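Local structure of methyl-coenzyme M reductase subunit beta (Methanosarcina barkeri, 1E6Y) at residues D2-Y7 against L237-L242; L23-N28 against E215-F220; Y249-E254 against E266-R271; G276-D281 against N289-N294; A309-N314 against S326-F331. The protein forms, with the other subunits, methyl-coenzyme M reductase I, which releases methane from methyl-coenzyme M using coenzyme B and the nickel cofactor F430. All coordinates share one frame; numbering follows the deposited sequence.

Contact 5 and contact 2 are buried throughout, and contact 1 buries four of its six touching residues; contacts 3 and 4 lie farther out and are only partly buried. Contacts 1 and 2 tie the N-terminal part of the chain to consecutive helices, 228-241 and 204-221, and touch through Leu-23 against Leu-237, Ala-238 and Leu-242. Contacts 3 and 5 each pair two helices and meet where Ile-251 and Val-252 pack on Ala-309; contact 3 also reaches the hairpin of contact 4 through Val-269 and Ile-278. Chemistry follows place: apolar touching dominates contacts 1 and 2, one amide-hydroxyl bond marks contact 5, a salt-bridge network contact 3 and backbone pairing contact 4.

Contact 1. Residues D2-Y7 against L237-L242; sequences DTVDIY and LAYQGL
With chi1 at -64°, Val-4 holds CG1 anti to its own carbonyl carbon, and this branch is the one that meets Tyr-239; the other, CG2, is directed at Ala-238. The tyrosine does its share: its chi1 of -79° sets CG anti to the carbonyl carbon, and the ring runs from there to Val-4. Val-4 CG1 then sits 3.7 Å from Tyr-239 CE1, reaching the hydroxyl end of the ring obliquely, while Val-4 CG2 stands 4.2 Å from Ala-238 CB. Two residues on, Ile-6 crosses Leu-242 at a slant, with Ile-6 CD1 4.1 Å from Leu-242 CB and Ile-6 CG2 3.8 Å from Leu-242 O. Ile-6 thus packs on the first residue to leave helical phi/psi after helix 228-241.

The polar link is indirect: a water lying in the plane of the Tyr-239 ring, at its edge, is 2.8 Å from Tyr-239 OH and donates to Thr-3 O over 2.9 Å. Strand 3-7 also pairs with strand 13-19, and Ile-6 and Leu-242 both touch helix 425-429. The chemistry therefore implies a hairpin strand seated by methyl groups on the last turn of helix 228-241 and Leu-242, with one water joining the phenol to the strand backbone and no direct hydrogen bond between the two segments.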
# COMPACT_ATOMS: atom_id res chain seq x y z
N ASP E 2 21.20 35.04 -17.13
CA ASP E 2 20.00 35.83 -16.92
C ASP E 2 20.00 36.50 -15.55
O ASP E 2 20.31 35.88 -14.54
CB ASP E 2 18.75 34.96 -17.05
CG ASP E 2 18.67 34.24 -18.38
OD1 ASP E 2 18.07 34.80 -19.33
OD2 ASP E 2 19.22 33.13 -18.48
N THR E 3 19.63 37.78 -15.54
CA THR E 3 19.46 38.51 -14.29
C THR E 3 18.06 39.10 -14.20
O THR E 3 17.40 39.34 -15.21
CB THR E 3 20.48 39.65 -14.17
OG1 THR E 3 20.37 40.51 -15.31
CG2 THR E 3 21.89 39.10 -14.08
N VAL E 4 17.61 39.32 -12.97
CA VAL E 4 16.33 39.96 -12.71
C VAL E 4 16.51 40.95 -11.56
O VAL E 4 17.50 40.88 -10.83
CB VAL E 4 15.25 38.93 -12.31
CG1 VAL E 4 14.97 37.97 -13.46
CG2 VAL E 4 15.70 38.15 -11.07
N ASP E 5 15.58 41.88 -11.42
CA ASP E 5 15.48 42.69 -10.21
C ASP E 5 14.39 42.09 -9.33
O ASP E 5 13.30 41.78 -9.81
CB ASP E 5 15.12 44.14 -10.56
CG ASP E 5 16.18 44.82 -11.42
OD1 ASP E 5 17.33 44.34 -11.49
OD2 ASP E 5 15.86 45.87 -12.00
N ILE E 6 14.70 41.88 -8.06
CA ILE E 6 13.73 41.31 -7.13
C ILE E 6 12.94 42.41 -6.42
O ILE E 6 13.53 43.33 -5.85
CB ILE E 6 14.42 40.41 -6.07
CG1 ILE E 6 15.14 39.24 -6.75
CG2 ILE E 6 13.40 39.89 -5.06
CD1 ILE E 6 14.24 38.35 -7.58
N TYR E 7 11.62 42.34 -6.51
CA TYR E 7 10.72 43.27 -5.83
C TYR E 7 9.91 42.52 -4.78
O TYR E 7 9.54 41.36 -4.99
CB TYR E 7 9.76 43.91 -6.84
CG TYR E 7 10.39 44.95 -7.74
CD1 TYR E 7 11.27 44.58 -8.76
CD2 TYR E 7 10.07 46.30 -7.60
CE1 TYR E 7 11.82 45.53 -9.61
CE2 TYR E 7 10.62 47.26 -8.44
CZ TYR E 7 11.49 46.87 -9.44
OH TYR E 7 12.05 47.82 -10.27
N LEU E 237 10.78 30.37 -11.15
CA LEU E 237 10.93 30.78 -9.76
C LEU E 237 11.09 32.29 -9.62
O LEU E 237 10.40 32.92 -8.81
CB LEU E 237 12.13 30.07 -9.12
CG LEU E 237 12.51 30.47 -7.69
CD1 LEU E 237 11.38 30.15 -6.73
CD2 LEU E 237 13.77 29.74 -7.28
N ALA E 238 11.99 32.87 -10.40
CA ALA E 238 12.28 34.30 -10.32
C ALA E 238 11.05 35.14 -10.66
O ALA E 238 10.67 36.03 -9.89
CB ALA E 238 13.43 34.66 -11.26
N TYR E 239 10.41 34.83 -11.78
CA TYR E 239 9.31 35.65 -12.28
C TYR E 239 7.97 35.38 -11.59
O TYR E 239 7.33 36.30 -11.09
CB TYR E 239 9.17 35.47 -13.79
CG TYR E 239 10.18 36.27 -14.58
CD1 TYR E 239 11.41 35.71 -14.94
CD2 TYR E 239 9.94 37.60 -14.91
CE1 TYR E 239 12.37 36.47 -15.61
CE2 TYR E 239 10.89 38.37 -15.57
CZ TYR E 239 12.11 37.79 -15.92
OH TYR E 239 13.06 38.56 -16.56
N GLN E 240 7.56 34.11 -11.54
CA GLN E 240 6.31 33.77 -10.88
C GLN E 240 6.43 33.82 -9.35
O GLN E 240 5.56 34.37 -8.67
CB GLN E 240 5.82 32.38 -11.30
CG GLN E 240 4.42 32.05 -10.82
CD GLN E 240 4.05 30.60 -11.05
OE1 GLN E 240 4.74 29.69 -10.61
NE2 GLN E 240 2.92 30.38 -11.73
N GLY E 241 7.52 33.26 -8.83
CA GLY E 241 7.65 33.12 -7.39
C GLY E 241 8.12 34.37 -6.67
O GLY E 241 7.63 34.68 -5.58
N LEU E 242 9.07 35.08 -7.26
CA LEU E 242 9.77 36.14 -6.55
C LEU E 242 9.57 37.52 -7.16
O LEU E 242 10.35 38.44 -6.90
CB LEU E 242 11.27 35.80 -6.47
CG LEU E 242 11.60 34.47 -5.78
CD1 LEU E 242 13.11 34.23 -5.79
CD2 LEU E 242 11.07 34.47 -4.35
O HOH W 1 15.62 37.55 -16.64

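Contact 2. Residues L23-N28 against E215-F220; sequences LAPTRN and EQSGIF
Pro-25 points its CD at the face of Phe-220: Pro-25 CD stands 3.7 Å from the Phe-220 ring centroid and only 7° off the ring normal, the geometry of a CH-pi contact over the face. The two side chains cross at about a right angle. Ala-24 and Thr-26 approach the same ring obliquely, Ala-24 CB at 3.9 Å from Phe-220 CE2 and Thr-26 OG1 also at 3.9 Å from Phe-220 CE2, so three successive residues line one side of the phenyl ring. The far part of the proline ring meets the helix one turn back, with Pro-25 CG 3.5 Å from Ser-217 OG; that hydroxyl is hydrogen-bonded to Ile-213 O, within its own helix. Ala-119 of the second subunit, another copy of this protein, also packs on Pro-25.

The loop keeps its bend through Ala-24 O, which accepts from both Arg-27 N and Asn-28 N. It joins strand 13-19 to helix 29-40, whose Ile-31 packs on Pro-25 and Ser-217, and helix 228-241 adds Leu-234 against Phe-220.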
# COMPACT_ATOMS: atom_id res chain seq x y z
N LEU E 23 19.48 32.01 -7.35
CA LEU E 23 18.18 31.72 -6.75
C LEU E 23 17.91 30.22 -6.64
O LEU E 23 16.89 29.82 -6.08
CB LEU E 23 17.07 32.39 -7.57
CG LEU E 23 17.14 33.91 -7.70
CD1 LEU E 23 16.01 34.41 -8.59
CD2 LEU E 23 17.07 34.56 -6.33
N ALA E 24 18.79 29.40 -7.21
CA ALA E 24 18.64 27.95 -7.16
C ALA E 24 18.65 27.47 -5.71
O ALA E 24 19.48 27.91 -4.91
CB ALA E 24 19.76 27.28 -7.93
N PRO E 25 17.73 26.56 -5.36
CA PRO E 25 17.74 25.91 -4.04
C PRO E 25 19.11 25.32 -3.69
O PRO E 25 19.52 25.34 -2.53
CB PRO E 25 16.68 24.82 -4.18
CG PRO E 25 15.70 25.41 -5.15
CD PRO E 25 16.56 26.13 -6.16
N THR E 26 19.85 24.92 -4.72
CA THR E 26 21.15 24.29 -4.55
C THR E 26 22.29 25.30 -4.31
O THR E 26 23.41 24.91 -3.99
CB THR E 26 21.50 23.43 -5.79
OG1 THR E 26 21.24 24.19 -6.98
CG2 THR E 26 20.65 22.16 -5.81
N ARG E 27 21.99 26.59 -4.47
CA ARG E 27 23.00 27.64 -4.28
C ARG E 27 22.57 28.69 -3.27
O ARG E 27 23.43 29.36 -2.67
CB ARG E 27 23.29 28.35 -5.61
CG ARG E 27 23.89 27.44 -6.65
CD ARG E 27 24.33 28.18 -7.93
NE ARG E 27 24.58 27.17 -8.96
CZ ARG E 27 23.64 26.78 -9.85
NH1 ARG E 27 23.94 25.83 -10.71
NH2 ARG E 27 22.46 27.39 -9.77
N ASN E 28 21.27 28.93 -3.15
CA ASN E 28 20.77 30.05 -2.37
C ASN E 28 20.72 29.74 -0.87
O ASN E 28 19.98 28.86 -0.44
CB ASN E 28 19.38 30.47 -2.86
CG ASN E 28 18.94 31.81 -2.29
OD1 ASN E 28 18.37 31.87 -1.19
ND2 ASN E 28 19.21 32.88 -3.02
N GLU E 215 8.13 24.29 -3.93
CA GLU E 215 7.86 23.56 -5.17
C GLU E 215 9.11 23.39 -6.02
O GLU E 215 9.42 22.28 -6.45
CB GLU E 215 6.77 24.26 -5.98
CG GLU E 215 5.36 23.92 -5.54
CD GLU E 215 4.97 22.49 -5.85
OE1 GLU E 215 5.24 21.60 -5.02
OE2 GLU E 215 4.41 22.25 -6.94
N GLN E 216 9.84 24.48 -6.22
CA GLN E 216 11.05 24.41 -7.04
C GLN E 216 12.19 23.67 -6.35
O GLN E 216 12.98 23.00 -7.01
CB GLN E 216 11.51 25.82 -7.45
CG GLN E 216 10.55 26.51 -8.42
CD GLN E 216 10.18 25.66 -9.63
OE1 GLN E 216 10.98 24.85 -10.11
NE2 GLN E 216 8.95 25.83 -10.12
N SER E 217 12.23 23.72 -5.02
CA SER E 217 13.15 22.88 -4.26
C SER E 217 12.82 21.41 -4.48
O SER E 217 13.71 20.58 -4.63
CB SER E 217 13.08 23.21 -2.77
OG SER E 217 13.60 24.50 -2.51
N GLY E 218 11.52 21.12 -4.61
CA GLY E 218 11.08 19.78 -4.97
C GLY E 218 11.48 19.40 -6.39
O GLY E 218 12.08 18.34 -6.59
N ILE E 219 11.20 20.27 -7.36
CA ILE E 219 11.58 20.02 -8.75
C ILE E 219 13.09 19.78 -8.88
O ILE E 219 13.51 18.86 -9.58
CB ILE E 219 11.18 21.20 -9.68
CG1 ILE E 219 9.67 21.45 -9.58
CG2 ILE E 219 11.57 20.89 -11.12
CD1 ILE E 219 8.80 20.25 -9.93
N PHE E 220 13.88 20.52 -8.11
CA PHE E 220 15.32 20.33 -8.10
C PHE E 220 15.70 18.96 -7.52
O PHE E 220 16.55 18.27 -8.08
CB PHE E 220 16.01 21.44 -7.31
CG PHE E 220 16.38 22.64 -8.15
CD1 PHE E 220 15.40 23.46 -8.69
CD2 PHE E 220 17.72 22.92 -8.42
CE1 PHE E 220 15.74 24.55 -9.49
CE2 PHE E 220 18.07 24.01 -9.22
CZ PHE E 220 17.08 24.82 -9.75

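Contact 3. Residues Y249-E254 against E266-R271; sequences YDIVKE and ESVVRR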
# COMPACT_ATOMS: atom_id res chain seq x y z
N TYR E 249 3.56 41.97 -9.87
CA TYR E 249 2.91 43.05 -9.15
C TYR E 249 2.24 44.05 -10.09
O TYR E 249 1.11 44.48 -9.85
CB TYR E 249 3.93 43.78 -8.26
CG TYR E 249 3.34 44.91 -7.46
CD1 TYR E 249 2.78 44.68 -6.20
CD2 TYR E 249 3.28 46.20 -7.98
CE1 TYR E 249 2.18 45.71 -5.49
CE2 TYR E 249 2.68 47.24 -7.28
CZ TYR E 249 2.14 46.99 -6.03
OH TYR E 249 1.54 48.01 -5.33
N ASP E 250 2.96 44.45 -11.15
CA ASP E 250 2.46 45.45 -12.08
C ASP E 250 1.27 44.95 -12.89
O ASP E 250 0.32 45.70 -13.13
CB ASP E 250 3.58 45.89 -13.04
CG ASP E 250 4.58 46.83 -12.38
OD1 ASP E 250 4.33 47.32 -11.25
OD2 ASP E 250 5.63 47.10 -12.99
N ILE E 251 1.33 43.70 -13.32
CA ILE E 251 0.23 43.11 -14.08
C ILE E 251 -1.02 43.00 -13.22
O ILE E 251 -2.12 43.36 -13.67
CB ILE E 251 0.62 41.72 -14.64
CG1 ILE E 251 1.68 41.89 -15.73
CG2 ILE E 251 -0.61 41.01 -15.22
CD1 ILE E 251 2.22 40.58 -16.29
N VAL E 252 -0.84 42.62 -11.96
CA VAL E 252 -1.96 42.56 -11.02
C VAL E 252 -2.54 43.95 -10.77
O VAL E 252 -3.75 44.14 -10.86
CB VAL E 252 -1.52 41.93 -9.67
CG1 VAL E 252 -2.64 42.04 -8.64
CG2 VAL E 252 -1.15 40.47 -9.87
N LYS E 253 -1.66 44.93 -10.57
CA LYS E 253 -2.10 46.28 -10.25
C LYS E 253 -2.90 46.92 -11.39
O LYS E 253 -3.94 47.54 -11.14
CB LYS E 253 -0.90 47.17 -9.90
CG LYS E 253 -1.29 48.54 -9.38
CD LYS E 253 -0.06 49.33 -8.97
CE LYS E 253 -0.37 50.81 -8.83
NZ LYS E 253 -1.37 51.05 -7.75
N GLU E 254 -2.47 46.72 -12.63
CA GLU E 254 -3.15 47.33 -13.77
C GLU E 254 -4.43 46.59 -14.16
O GLU E 254 -5.21 47.09 -14.97
CB GLU E 254 -2.21 47.44 -14.97
CG GLU E 254 -1.86 46.12 -15.65
CD GLU E 254 -0.79 46.29 -16.72
OE1 GLU E 254 -0.51 45.31 -17.44
OE2 GLU E 254 -0.21 47.39 -16.83
N GLU E 266 -4.21 40.18 -22.01
CA GLU E 266 -3.82 41.35 -22.80
C GLU E 266 -2.52 41.96 -22.26
O GLU E 266 -1.60 42.23 -23.02
CB GLU E 266 -4.93 42.40 -22.78
CG GLU E 266 -4.74 43.53 -23.79
CD GLU E 266 -5.78 44.63 -23.65
OE1 GLU E 266 -6.85 44.38 -23.04
OE2 GLU E 266 -5.52 45.75 -24.13
N SER E 267 -2.44 42.08 -20.93
CA SER E 267 -1.23 42.56 -20.26
C SER E 267 -0.03 41.67 -20.55
O SER E 267 1.06 42.16 -20.83
CB SER E 267 -1.46 42.61 -18.75
OG SER E 267 -2.41 43.60 -18.41
N VAL E 268 -0.23 40.36 -20.45
CA VAL E 268 0.85 39.39 -20.62
C VAL E 268 1.38 39.40 -22.05
O VAL E 268 2.59 39.44 -22.27
CB VAL E 268 0.39 37.96 -20.24
CG1 VAL E 268 1.44 36.92 -20.65
CG2 VAL E 268 0.15 37.88 -18.73
N VAL E 269 0.47 39.41 -23.03
CA VAL E 269 0.88 39.39 -24.43
C VAL E 269 1.54 40.71 -24.84
O VAL E 269 2.60 40.70 -25.46
CB VAL E 269 -0.32 39.09 -25.36
CG1 VAL E 269 0.15 39.01 -26.81
CG2 VAL E 269 -0.97 37.77 -24.96
N ARG E 270 0.97 41.83 -24.40
CA ARG E 270 1.50 43.15 -24.71
C ARG E 270 2.94 43.27 -24.21
O ARG E 270 3.86 43.56 -24.96
CB ARG E 270 0.67 44.26 -24.06
CG ARG E 270 1.19 45.66 -24.37
CD ARG E 270 0.50 46.74 -23.59
NE ARG E 270 0.75 46.80 -22.16
CZ ARG E 270 -0.13 46.52 -21.21
NH1 ARG E 270 -1.36 46.16 -21.55
NH2 ARG E 270 0.20 46.61 -19.92
N ARG E 271 3.12 42.92 -22.92
CA ARG E 271 4.46 42.98 -22.33
C ARG E 271 5.46 42.03 -22.92
O ARG E 271 6.65 42.36 -23.10
CB ARG E 271 4.32 42.76 -20.82
CG ARG E 271 3.63 43.96 -20.16
CD ARG E 271 3.17 43.59 -18.77
NE ARG E 271 2.49 44.59 -17.98
CZ ARG E 271 3.03 45.62 -17.33
NH1 ARG E 271 2.32 46.46 -16.61
NH2 ARG E 271 4.35 45.81 -17.41
O HOH W 2 5.39 47.91 -15.75
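Asp-250 comes first, its CB 3.8 Å from Arg-271 NH1 and its OD2 linked to Arg-271 NH2 through a water. Ile-251 then slides past Arg-271 in the opposite direction: Ile-251 CG1 lies 3.6 Å from Arg-271 NE, while Ile-251 CD1 meets Val-268 CG2 at 4.2 Å.

Glu-254 carries the polar end, a salt-bridge network with Arg-270 and Arg-271. Its chi1 of 71° places CG between the backbone N and the carbonyl carbon, and the extended chain delivers the carboxylate to four donors on three residues. Glu-254 OE1 accepts from Ser-267 OG at 2.7 Å on the anti side and from Arg-270 NH2 at 2.9 Å on the syn side, both tilted from the carboxylate plane, and from Arg-271 NE at 3.1 Å, above it. Arg-271 grips side-on, its NH1 completing the salt bridge to Glu-254 OE2 at 2.7 Å; the Glu-254 carboxylate and Arg-271 guanidinium are turned 38° apart. Replacing Arg-271 by an alanine is likely to leave Glu-254 without its two-nitrogen partner, break the water link to Asp-250 and uncover Ile-251.

Over these segments the helix axes come within 10.4 Å, their directions 134° apart. Val-252 and Val-269 touch the gamma subunit, while Ile-251 packs on helix 296-318 and Val-268 on helix 323-339.

Contact 4. Residues G276-D281 against N289-N294; sequences GIISVD and NFYKAN
Asn-294 ND2 is shared by two acceptors: it donates to Gly-276 O over 2.9 Å, from above that carbonyl's plane, and to Ser-279 OG over 2.9 Å, with the hydroxyl lying in the amide plane and an N-H...O angle of 166°. These bonds fix the rotation of the amide, and Asn-294 N adds a bond to Ile-277 O. Ser-279 and Lys-292 form a hydrogen-bonded pair, Lys-292 N to Ser-279 O being 2.7 Å and 168°; Asp-281 N then bonds Phe-290 O.

The Tyr-291 ring is met obliquely, by Ile-278 CD1 at 3.8 Å from Tyr-291 CD2 and by Val-280 CG2 at 3.8 Å from Tyr-291 CE2. A serine at Tyr-291 is likely to leave these two aliphatic side chains without the ring between them and open a gap beside Ile-273. Lys-292, on the face shared with Ser-279, is bridged to Asp-281 by a water, while Asp-281 OD1 forms a salt bridge with Arg-234 of the gamma subunit.

Gly-276, with phi of 77°, ends helix 261-274 in a Schellman motif. What follows is an antiparallel beta hairpin, strands 278-283 and 289-293, here alternating hydrogen-bonded and non-hydrogen-bonded pairs.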
# COMPACT_ATOMS: atom_id res chain seq x y z
N GLY E 276 10.24 41.73 -26.59
CA GLY E 276 10.84 40.98 -27.68
C GLY E 276 10.88 39.48 -27.43
O GLY E 276 11.56 38.75 -28.16
N ILE E 277 10.14 39.02 -26.43
CA ILE E 277 10.13 37.60 -26.08
C ILE E 277 9.32 36.79 -27.09
O ILE E 277 9.64 35.63 -27.36
CB ILE E 277 9.55 37.40 -24.65
CG1 ILE E 277 10.45 38.09 -23.63
CG2 ILE E 277 9.44 35.91 -24.33
CD1 ILE E 277 9.83 38.21 -22.25
N ILE E 278 8.27 37.39 -27.64
CA ILE E 278 7.51 36.78 -28.73
C ILE E 278 7.34 37.73 -29.91
O ILE E 278 7.34 38.95 -29.74
CB ILE E 278 6.10 36.30 -28.26
CG1 ILE E 278 5.22 37.49 -27.86
CG2 ILE E 278 6.24 35.33 -27.09
CD1 ILE E 278 3.77 37.14 -27.61
N SER E 279 7.24 37.16 -31.10
CA SER E 279 7.06 37.92 -32.34
C SER E 279 6.01 37.23 -33.20
O SER E 279 5.79 36.03 -33.07
CB SER E 279 8.38 38.00 -33.12
OG SER E 279 9.38 38.67 -32.38
N VAL E 280 5.39 37.99 -34.10
CA VAL E 280 4.53 37.40 -35.12
C VAL E 280 5.38 36.51 -36.02
O VAL E 280 6.46 36.90 -36.45
CB VAL E 280 3.83 38.48 -35.98
CG1 VAL E 280 3.03 37.83 -37.10
CG2 VAL E 280 2.91 39.32 -35.11
N ASP E 281 4.95 35.26 -36.16
CA ASP E 281 5.63 34.27 -36.99
C ASP E 281 5.01 34.26 -38.39
O ASP E 281 5.72 34.35 -39.40
CB ASP E 281 5.52 32.88 -36.36
CG ASP E 281 6.30 31.82 -37.11
OD1 ASP E 281 5.87 30.64 -37.09
OD2 ASP E 281 7.36 32.13 -37.68
N ASN E 289 -2.81 36.44 -36.18
CA ASN E 289 -1.36 36.34 -36.08
C ASN E 289 -0.93 35.14 -35.24
O ASN E 289 -1.25 35.05 -34.05
CB ASN E 289 -0.77 37.61 -35.47
CG ASN E 289 -1.03 38.84 -36.33
OD1 ASN E 289 -0.68 38.86 -37.51
ND2 ASN E 289 -1.67 39.84 -35.75
N PHE E 290 -0.22 34.21 -35.88
CA PHE E 290 0.44 33.12 -35.17
C PHE E 290 1.78 33.64 -34.65
O PHE E 290 2.63 34.07 -35.44
CB PHE E 290 0.68 31.94 -36.11
CG PHE E 290 -0.58 31.22 -36.52
CD1 PHE E 290 -0.98 31.21 -37.86
CD2 PHE E 290 -1.34 30.52 -35.59
CE1 PHE E 290 -2.11 30.50 -38.26
CE2 PHE E 290 -2.48 29.81 -35.99
CZ PHE E 290 -2.86 29.80 -37.32
N TYR E 291 1.95 33.63 -33.34
CA TYR E 291 3.20 34.11 -32.73
C TYR E 291 4.22 32.99 -32.61
O TYR E 291 3.89 31.81 -32.74
CB TYR E 291 2.92 34.72 -31.36
CG TYR E 291 2.27 36.08 -31.42
CD1 TYR E 291 0.91 36.21 -31.70
CD2 TYR E 291 3.04 37.24 -31.30
CE1 TYR E 291 0.33 37.47 -31.86
CE2 TYR E 291 2.47 38.50 -31.46
CZ TYR E 291 1.12 38.60 -31.75
OH TYR E 291 0.56 39.84 -31.94
N LYS E 292 5.48 33.38 -32.47
CA LYS E 292 6.56 32.46 -32.11
C LYS E 292 7.27 32.99 -30.86
O LYS E 292 7.33 34.20 -30.64
CB LYS E 292 7.56 32.31 -33.25
CG LYS E 292 8.28 33.60 -33.62
CD LYS E 292 9.24 33.39 -34.77
CE LYS E 292 9.79 34.71 -35.28
NZ LYS E 292 10.81 34.51 -36.36
N ALA E 293 7.73 32.07 -30.02
CA ALA E 293 8.53 32.44 -28.86
C ALA E 293 10.00 32.49 -29.25
O ALA E 293 10.57 31.50 -29.72
CB ALA E 293 8.31 31.43 -27.73
N ASN E 294 10.61 33.67 -29.09
CA ASN E 294 12.02 33.86 -29.40
C ASN E 294 12.91 33.31 -28.29
O ASN E 294 14.07 32.97 -28.53
CB ASN E 294 12.31 35.35 -29.62
CG ASN E 294 11.47 35.95 -30.73
OD1 ASN E 294 11.40 35.41 -31.84
ND2 ASN E 294 10.80 37.06 -30.43
O HOH W 3 9.28 34.00 -38.69

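Contact 5. Residues A309-N314 against S326-F331; sequences AATLVN and STLLYF
Two consecutive helices of the C-terminal family region, 296-318 and 323-339, cross here within a buried helical bundle; over these segments their axes come within 9.1 Å at an angle of 130°. Thr-311 and Thr-327 have the nearest CA atoms, 5.8 Å apart.

Thr-327 is the central side chain, and its two branches do different work. With chi1 at -63°, Thr-327 CG2 is anti to the backbone N and presses on the other helix, 3.6 Å from Ala-310 CB and 3.4 Å from Thr-311 N. Ala-310 CB also touches the ring of Phe-331, meeting Phe-331 CD1 obliquely at 3.9 Å. On the other flank, Leu-328 CD1 lies 3.2 Å from Thr-311 OG1, a tight approach of a methyl group to a hydroxyl that is bonded to Thr-307 O in its own helix.

Around the pair, helix 387-395 covers Thr-311 and Leu-328, while Ile-265 and Val-268 of helix 261-274 pack on Phe-331. The gamma subunit reaches this end as well: Val-112 O of that chain accepts a bond from Asn-314 ND2. Thr-327 OG1, already bonded to Asn-323 O, joins the two segments directly: Asn-314 ND2 donates to Thr-327 OG1 over 2.8 Å at 161°, the hydroxyl oxygen lying close to the amide plane.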
# COMPACT_ATOMS: atom_id res chain seq x y z
N ALA E 309 -0.81 36.02 -11.80
CA ALA E 309 -1.43 37.34 -11.85
C ALA E 309 -2.94 37.23 -12.03
O ALA E 309 -3.71 37.86 -11.31
CB ALA E 309 -0.82 38.16 -12.99
N ALA E 310 -3.36 36.33 -12.93
CA ALA E 310 -4.77 36.07 -13.17
C ALA E 310 -5.45 35.50 -11.92
O ALA E 310 -6.60 35.83 -11.64
CB ALA E 310 -4.94 35.11 -14.34
N THR E 311 -4.73 34.66 -11.18
CA THR E 311 -5.24 34.10 -9.93
C THR E 311 -5.47 35.21 -8.91
O THR E 311 -6.54 35.29 -8.29
CB THR E 311 -4.25 33.07 -9.33
OG1 THR E 311 -4.15 31.94 -10.20
CG2 THR E 311 -4.74 32.60 -7.96
N LEU E 312 -4.48 36.09 -8.75
CA LEU E 312 -4.59 37.20 -7.81
C LEU E 312 -5.73 38.14 -8.17
O LEU E 312 -6.46 38.60 -7.29
CB LEU E 312 -3.26 37.96 -7.74
CG LEU E 312 -2.10 37.19 -7.10
CD1 LEU E 312 -0.82 38.01 -7.17
CD2 LEU E 312 -2.44 36.85 -5.67
N VAL E 313 -5.97 38.31 -9.47
CA VAL E 313 -7.04 39.18 -9.95
C VAL E 313 -8.41 38.53 -9.82
O VAL E 313 -9.36 39.16 -9.34
CB VAL E 313 -6.79 39.60 -11.43
CG1 VAL E 313 -8.01 40.31 -12.01
CG2 VAL E 313 -5.57 40.50 -11.51
N ASN E 314 -8.51 37.25 -10.20
CA ASN E 314 -9.80 36.56 -10.21
C ASN E 314 -10.23 36.07 -8.83
O ASN E 314 -11.40 36.21 -8.46
CB ASN E 314 -9.75 35.38 -11.19
CG ASN E 314 -11.14 34.91 -11.59
OD1 ASN E 314 -12.06 35.71 -11.77
ND2 ASN E 314 -11.30 33.59 -11.70
N SER E 326 -10.21 27.21 -12.14
CA SER E 326 -10.64 27.65 -13.47
C SER E 326 -9.72 28.74 -14.02
O SER E 326 -9.52 28.83 -15.23
CB SER E 326 -12.09 28.15 -13.42
OG SER E 326 -12.25 29.13 -12.40
N THR E 327 -9.14 29.54 -13.13
CA THR E 327 -8.21 30.59 -13.53
C THR E 327 -6.97 30.00 -14.20
O THR E 327 -6.56 30.45 -15.27
CB THR E 327 -7.76 31.44 -12.32
OG1 THR E 327 -8.89 32.12 -11.76
CG2 THR E 327 -6.73 32.47 -12.75
N LEU E 328 -6.39 28.98 -13.58
CA LEU E 328 -5.21 28.31 -14.12
C LEU E 328 -5.52 27.64 -15.46
O LEU E 328 -4.70 27.66 -16.37
CB LEU E 328 -4.70 27.26 -13.12
CG LEU E 328 -3.65 27.70 -12.09
CD1 LEU E 328 -4.06 28.99 -11.41
CD2 LEU E 328 -3.45 26.59 -11.06
N LEU E 329 -6.72 27.07 -15.57
CA LEU E 329 -7.16 26.43 -16.81
C LEU E 329 -7.33 27.47 -17.91
O LEU E 329 -6.67 27.42 -18.95
CB LEU E 329 -8.49 25.70 -16.58
CG LEU E 329 -8.84 24.49 -17.47
CD1 LEU E 329 -10.13 23.87 -16.96
CD2 LEU E 329 -8.99 24.89 -18.93
N TYR E 330 -8.19 28.46 -17.65
CA TYR E 330 -8.62 29.36 -18.70
C TYR E 330 -7.64 30.47 -19.06
O TYR E 330 -7.57 30.86 -20.22
CB TYR E 330 -10.00 29.93 -18.36
CG TYR E 330 -11.07 28.89 -18.53
CD1 TYR E 330 -11.67 28.30 -17.42
CD2 TYR E 330 -11.30 28.31 -19.77
CE1 TYR E 330 -12.44 27.15 -17.54
CE2 TYR E 330 -12.06 27.16 -19.91
CZ TYR E 330 -12.62 26.58 -18.79
OH TYR E 330 -13.27 25.37 -18.92
N PHE E 331 -6.80 30.87 -18.11
CA PHE E 331 -5.75 31.83 -18.46
C PHE E 331 -4.88 31.24 -19.56
O PHE E 331 -4.61 31.90 -20.57
CB PHE E 331 -4.87 32.18 -17.25
CG PHE E 331 -3.65 32.99 -17.63
CD1 PHE E 331 -3.77 34.34 -17.95
CD2 PHE E 331 -2.43 32.36 -17.84
CE1 PHE E 331 -2.70 35.04 -18.51
CE2 PHE E 331 -1.35 33.05 -18.40
CZ PHE E 331 -1.49 34.40 -18.73